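Local coordinates for LPXTG cell wall surface protein (Streptococcus gordonii, PDB 4IGB) that is a peptidoglycan-anchored surface protein of uncertain function, its N-terminal part probably serving as an adhesin that reaches out from the streptococcal cell wall, at residues A[215-220]-A[256-261]; A[291-296]-A[304-309]. One frame throughout, in Å; residues are numbered along the deposited sequence.

How the contacts relate
Both contacts are antiparallel strand pairs, but they belong to different domains, with centres about 38 Å apart and nearest atoms about 22 Å apart. Contact 1 is buried: it joins strands 215-221 and 256-259 in a small mixed sheet of the N-terminal domain, and 35 residues separate its segments. Contact 2 is only partly buried and pairs the two arms of a local hairpin, 290-299 and 305-312, in the N2 domain. No element is shared. The chemistry follows the setting: contact 1 has a bulge and an arginine held by an asparagine and by acidic residues outside the pair, whereas contact 2 has a regular register, one apolar face, and a polar face bridged by water.

Contact 1 of 2, residues A[215-220]-A[256-261]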
loop_
_atom_site.group_PDB
_atom_site.type_symbol
_atom_site.label_atom_id
_atom_site.label_comp_id
_atom_site.label_asym_id
_atom_site.label_seq_id
_atom_site.Cartn_x
_atom_site.Cartn_y
_atom_site.Cartn_z
ATOM N N VAL A 215 0.041 9.984 5.572
ATOM C CA VAL A 215 0.891 9.615 4.442
ATOM C C VAL A 215 2.347 9.945 4.715
ATOM O O VAL A 215 2.680 11.032 5.196
ATOM C CB VAL A 215 0.454 10.315 3.138
ATOM C CG1 VAL A 215 1.402 9.959 1.996
ATOM C CG2 VAL A 215 -0.961 9.932 2.775
ATOM N N ASN A 216 3.220 9.006 4.389
ATOM C CA ASN A 216 4.648 9.182 4.631
ATOM C C ASN A 216 5.344 9.861 3.446
ATOM O O ASN A 216 6.146 10.785 3.623
ATOM C CB ASN A 216 5.286 7.825 4.903
ATOM C CG ASN A 216 6.768 7.933 5.221
ATOM O OD1 ASN A 216 7.624 7.797 4.343
ATOM N ND2 ASN A 216 7.073 8.191 6.470
ATOM N N LEU A 217 5.005 9.412 2.238
ATOM C CA LEU A 217 5.653 9.886 1.006
ATOM C C LEU A 217 4.655 9.916 -0.151
ATOM O O LEU A 217 3.884 8.958 -0.360
ATOM C CB LEU A 217 6.832 8.969 0.657
ATOM C CG LEU A 217 7.854 9.350 -0.429
ATOM C CD1 LEU A 217 9.137 8.546 -0.225
ATOM C CD2 LEU A 217 7.328 9.130 -1.823
ATOM N N ARG A 218 4.667 11.011 -0.897
ATOM C CA ARG A 218 3.827 11.146 -2.086
ATOM C C ARG A 218 4.685 11.459 -3.329
ATOM O O ARG A 218 5.386 12.487 -3.394
ATOM C CB ARG A 218 2.760 12.227 -1.882
ATOM C CG ARG A 218 1.780 12.375 -3.060
ATOM C CD ARG A 218 1.757 13.806 -3.585
ATOM N NE ARG A 218 3.045 14.197 -4.167
ATOM C CZ ARG A 218 3.252 15.352 -4.794
ATOM N NH1 ARG A 218 4.443 15.626 -5.302
ATOM N NH2 ARG A 218 2.265 16.231 -4.919
ATOM N N LEU A 219 4.627 10.560 -4.304
ATOM C CA LEU A 219 5.454 10.670 -5.487
ATOM C C LEU A 219 4.638 11.074 -6.715
ATOM O O LEU A 219 3.650 10.414 -7.059
ATOM C CB LEU A 219 6.158 9.340 -5.775
ATOM C CG LEU A 219 6.945 9.310 -7.097
ATOM C CD1 LEU A 219 8.069 10.335 -7.089
ATOM C CD2 LEU A 219 7.469 7.895 -7.414
ATOM N N MET A 220 5.067 12.151 -7.366
ATOM C CA MET A 220 4.587 12.490 -8.704
ATOM C C MET A 220 5.719 12.452 -9.730
ATOM O O MET A 220 6.874 12.750 -9.422
ATOM C CB MET A 220 3.992 13.898 -8.730
ATOM C CG MET A 220 2.538 13.998 -8.279
ATOM S SD MET A 220 1.998 15.722 -8.285
ATOM C CE MET A 220 0.311 15.526 -7.706
ATOM N N ALA A 256 1.795 8.032 -6.706
ATOM C CA ALA A 256 2.023 6.950 -5.750
ATOM C C ALA A 256 2.084 7.494 -4.327
ATOM O O ALA A 256 2.733 8.502 -4.070
ATOM C CB ALA A 256 3.302 6.187 -6.081
ATOM N N LEU A 257 1.407 6.799 -3.423
ATOM C CA LEU A 257 1.265 7.187 -2.019
ATOM C C LEU A 257 1.738 6.064 -1.120
ATOM O O LEU A 257 1.258 4.928 -1.234
ATOM C CB LEU A 257 -0.214 7.451 -1.711
ATOM C CG LEU A 257 -0.808 8.647 -2.444
ATOM C CD1 LEU A 257 -2.314 8.487 -2.612
ATOM C CD2 LEU A 257 -0.469 9.930 -1.694
ATOM N N ARG A 258 2.684 6.366 -0.240
ATOM C CA ARG A 258 3.111 5.429 0.787
ATOM C C ARG A 258 2.588 5.893 2.139
ATOM O O ARG A 258 2.871 7.010 2.583
ATOM C CB ARG A 258 4.636 5.330 0.835
ATOM C CG ARG A 258 5.146 4.567 2.053
ATOM C CD ARG A 258 6.545 5.021 2.459
ATOM N NE ARG A 258 7.598 4.618 1.524
ATOM C CZ ARG A 258 8.798 5.198 1.471
ATOM N NH1 ARG A 258 9.097 6.207 2.278
ATOM N NH2 ARG A 258 9.710 4.772 0.622
ATOM N N SER A 259 1.807 5.040 2.784
ATOM C CA SER A 259 1.234 5.373 4.064
ATOM C C SER A 259 2.271 5.336 5.186
ATOM O O SER A 259 3.332 4.719 5.055
ATOM C CB SER A 259 0.090 4.411 4.390
ATOM O OG SER A 259 -0.403 4.652 5.691
ATOM N N ASN A 260 1.965 6.045 6.269
ATOM C CA ASN A 260 2.663 5.883 7.549
ATOM C C ASN A 260 2.320 4.557 8.238
ATOM O O ASN A 260 2.970 4.172 9.209
ATOM C CB ASN A 260 2.308 7.032 8.511
ATOM C CG ASN A 260 3.033 8.323 8.168
ATOM O OD1 ASN A 260 4.186 8.305 7.737
ATOM N ND2 ASN A 260 2.363 9.448 8.374
ATOM N N SER A 261 1.304 3.855 7.751
ATOM C CA SER A 261 0.869 2.639 8.442
ATOM C C SER A 261 0.487 1.545 7.460
ATOM O O SER A 261 0.795 1.638 6.266
ATOM C CB SER A 261 -0.318 2.953 9.358
ATOM O OG SER A 261 -1.437 3.327 8.561
HETATM O O HOH W 1 3.190 12.287 7.438
#
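Two consecutive residues, Asn216 and Leu217, donate their N-H groups to one carbonyl, Arg258 O, which defines a classic beta bulge. The bond from Asn216 N to Arg258 O is 2.7 Å long, that from Leu217 N to Arg258 O 3.2 Å. Beyond the bulge the pairing is regular antiparallel, with Arg258 N to Leu217 O nearly straight (179°) and Leu219 and Ala256 exchanging both of their backbone bonds.

This regular, buried pairing is the tight part, on both of its faces. On one, Leu257 CD2 packs against Arg218 CG at 3.6 Å and also meets Val215 CG1, and Trp237 covers this side. On the other, Leu217 CD1 sits over one face of the Arg258 guanidinium, 3.4 Å from Arg258 NH1. With CG anti to the backbone N (chi1 -178°), Asn216 runs alongside Arg258, whose NH1 donates a hydrogen bond of 3.0 Å to Asn216 OD1 in the guanidinium plane.

The looser end is at Asn216 and Asn260, both partly exposed. Their amides stand 82° apart, and Asn216 ND2 donates to Asn260 OD1 at 3.2 Å. A water accepts from Asn260 ND2 and also lies 2.6 Å from Val215 O; Asn260 ND2 donates to Asn213 O as well.

Arg258 forms salt bridges to Glu283 and to Asp413 of the N2 domain. Its buried charge is therefore probably well compensated, and the bulged strand pair is tied to the neighbouring domain.

Contact 2 of 2, residues A[291-296]-A[304-309]; sequences LEVDPA and QDVTYK
Glu292 with Lys309 and Asp294 with Thr307 are the hydrogen-bonded pairs of this antiparallel hairpin, with Val293 and Tyr308 forming the non-hydrogen-bonded pair between them. The strand axes approach to 4.6 Å at 160°. Each hydrogen-bonded pair exchanges two backbone bonds. Glu292 N to Lys309 O, at 2.7 Å, is the shortest of the four. Thr307 N reaches Asp294 O at 2.9 Å. A cis peptide bond precedes Pro295, whose CD lies 3.5 Å from Asp305 O, just past Asp294, the last residue of 291-296 paired with 304-309.

Side chains alternate between two faces. On one, Val293 and Tyr308 run side by side, pointing the same way. A chi1 of 72° turns CG2 of Val293 away from the backbone N and toward the tyrosine ring, which it meets obliquely, 3.2 Å from Tyr308 CE1, a close approach. Leu291 CD1 meets Tyr308 CB, and side chains of strands 403-412 and 422-427 pack on this face, Val422 touching Leu291, Val293 and Tyr308.

The opposite face is polar. Glu292 and Lys309 lie alongside each other, yet Glu292 OE2 stays 4.5 Å from Lys309 NZ, too far for a salt bridge. A water spans the gap, donating to Glu292 OE2 at 2.6 Å and accepting from Lys309 NZ. Another water donates to Asp294 O and lies 2.7 Å from Thr307 OG1, so that carbonyl is gripped by both Thr307 N and solvent.

The hairpin is thus two-sided: backbone bonds set its register, hydrophobic packing joins one face to the N2 core, and on the other Glu292 and Lys309, coupled through a water, probably attract each other more weakly than a direct salt bridge would.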
loop_
_atom_site.group_PDB
_atom_site.type_symbol
_atom_site.label_atom_id
_atom_site.label_comp_id
_atom_site.label_asym_id
_atom_site.label_seq_id
_atom_site.Cartn_x
_atom_site.Cartn_y
_atom_site.Cartn_z
ATOM N N LEU A 291 21.122 -13.273 7.234
ATOM C CA LEU A 291 21.822 -13.327 8.508
ATOM C C LEU A 291 22.546 -14.662 8.651
ATOM O O LEU A 291 21.985 -15.713 8.349
ATOM C CB LEU A 291 20.827 -13.148 9.655
ATOM C CG LEU A 291 21.405 -13.130 11.070
ATOM C CD1 LEU A 291 22.397 -11.988 11.252
ATOM C CD2 LEU A 291 20.260 -12.998 12.044
ATOM N N GLU A 292 23.793 -14.607 9.099
ATOM C CA GLU A 292 24.576 -15.808 9.361
ATOM C C GLU A 292 25.094 -15.763 10.789
ATOM O O GLU A 292 25.309 -14.681 11.333
ATOM C CB GLU A 292 25.770 -15.885 8.416
ATOM C CG GLU A 292 25.404 -15.974 6.960
ATOM C CD GLU A 292 26.617 -15.866 6.071
ATOM O OE1 GLU A 292 27.663 -16.460 6.404
ATOM O OE2 GLU A 292 26.532 -15.170 5.046
ATOM N N VAL A 293 25.309 -16.935 11.385
ATOM C CA VAL A 293 25.904 -17.014 12.720
ATOM C C VAL A 293 27.040 -18.041 12.770
ATOM O O VAL A 293 26.913 -19.166 12.275
ATOM C CB VAL A 293 24.851 -17.309 13.821
ATOM C CG1 VAL A 293 24.368 -18.748 13.743
ATOM C CG2 VAL A 293 25.433 -17.021 15.203
ATOM N N ASP A 294 28.165 -17.631 13.333
ATOM C CA ASP A 294 29.278 -18.543 13.610
ATOM C C ASP A 294 29.512 -18.506 15.123
ATOM O O ASP A 294 29.868 -17.457 15.667
ATOM C CB ASP A 294 30.534 -18.089 12.857
ATOM C CG ASP A 294 31.732 -19.022 13.073
ATOM O OD1 ASP A 294 31.648 -19.953 13.898
ATOM O OD2 ASP A 294 32.770 -18.815 12.408
ATOM N N PRO A 295 29.317 -19.644 15.815
ATOM C CA PRO A 295 29.004 -20.974 15.288
ATOM C C PRO A 295 27.555 -21.395 15.499
ATOM O O PRO A 295 26.785 -20.712 16.184
ATOM C CB PRO A 295 29.887 -21.871 16.150
ATOM C CG PRO A 295 29.790 -21.215 17.501
ATOM C CD PRO A 295 29.681 -19.717 17.244
ATOM N N ALA A 296 27.209 -22.541 14.919
ATOM C CA ALA A 296 25.874 -23.121 15.034
ATOM C C ALA A 296 25.592 -23.669 16.433
ATOM O O ALA A 296 24.435 -23.823 16.831
ATOM C CB ALA A 296 25.701 -24.221 13.992
ATOM N N GLN A 304 32.025 -17.374 25.453
ATOM C CA GLN A 304 32.082 -18.034 24.154
ATOM C C GLN A 304 31.668 -17.093 23.020
ATOM O O GLN A 304 30.559 -16.561 23.023
ATOM C CB GLN A 304 31.188 -19.275 24.154
ATOM C CG GLN A 304 31.519 -20.244 25.265
ATOM C CD GLN A 304 32.992 -20.581 25.305
ATOM O OE1 GLN A 304 33.508 -21.243 24.407
ATOM N NE2 GLN A 304 33.685 -20.109 26.343
ATOM N N ASP A 305 32.564 -16.904 22.054
ATOM C CA ASP A 305 32.315 -16.013 20.924
ATOM C C ASP A 305 31.145 -16.426 20.030
ATOM O O ASP A 305 31.079 -17.556 19.554
ATOM C CB ASP A 305 33.572 -15.884 20.063
ATOM C CG ASP A 305 34.641 -15.018 20.713
ATOM O OD1 ASP A 305 35.797 -15.061 20.245
ATOM O OD2 ASP A 305 34.331 -14.296 21.688
ATOM N N VAL A 306 30.218 -15.506 19.792
ATOM C CA VAL A 306 29.250 -15.716 18.719
ATOM C C VAL A 306 29.182 -14.502 17.801
ATOM O O VAL A 306 28.974 -13.354 18.225
ATOM C CB VAL A 306 27.855 -16.169 19.206
ATOM C CG1 VAL A 306 27.894 -16.594 20.667
ATOM C CG2 VAL A 306 26.807 -15.102 18.950
ATOM N N THR A 307 29.398 -14.772 16.527
ATOM C CA THR A 307 29.566 -13.719 15.554
ATOM C C THR A 307 28.446 -13.757 14.527
ATOM O O THR A 307 28.209 -14.784 13.891
ATOM C CB THR A 307 30.922 -13.867 14.856
ATOM O OG1 THR A 307 31.953 -13.860 15.850
ATOM C CG2 THR A 307 31.155 -12.724 13.875
ATOM N N TYR A 308 27.756 -12.632 14.376
ATOM C CA TYR A 308 26.682 -12.521 13.400
ATOM C C TYR A 308 27.138 -11.717 12.183
ATOM O O TYR A 308 27.720 -10.631 12.324
ATOM C CB TYR A 308 25.468 -11.852 14.038
ATOM C CG TYR A 308 24.885 -12.634 15.190
ATOM C CD1 TYR A 308 24.145 -13.787 14.966
ATOM C CD2 TYR A 308 25.065 -12.213 16.505
ATOM C CE1 TYR A 308 23.606 -14.507 16.022
ATOM C CE2 TYR A 308 24.528 -12.934 17.571
ATOM C CZ TYR A 308 23.806 -14.080 17.320
ATOM O OH TYR A 308 23.270 -14.797 18.367
ATOM N N LYS A 309 26.872 -12.253 10.996
ATOM C CA LYS A 309 27.123 -11.529 9.751
ATOM C C LYS A 309 25.800 -11.287 9.005
ATOM O O LYS A 309 25.083 -12.224 8.684
ATOM C CB LYS A 309 28.106 -12.304 8.875
ATOM C CG LYS A 309 28.579 -11.558 7.626
ATOM C CD LYS A 309 29.512 -12.446 6.819
ATOM C CE LYS A 309 29.421 -12.166 5.349
ATOM N NZ LYS A 309 30.464 -12.940 4.606
HETATM O O HOH W 2 28.550 -14.798 3.481
HETATM O O HOH W 3 32.400 -16.401 16.631
#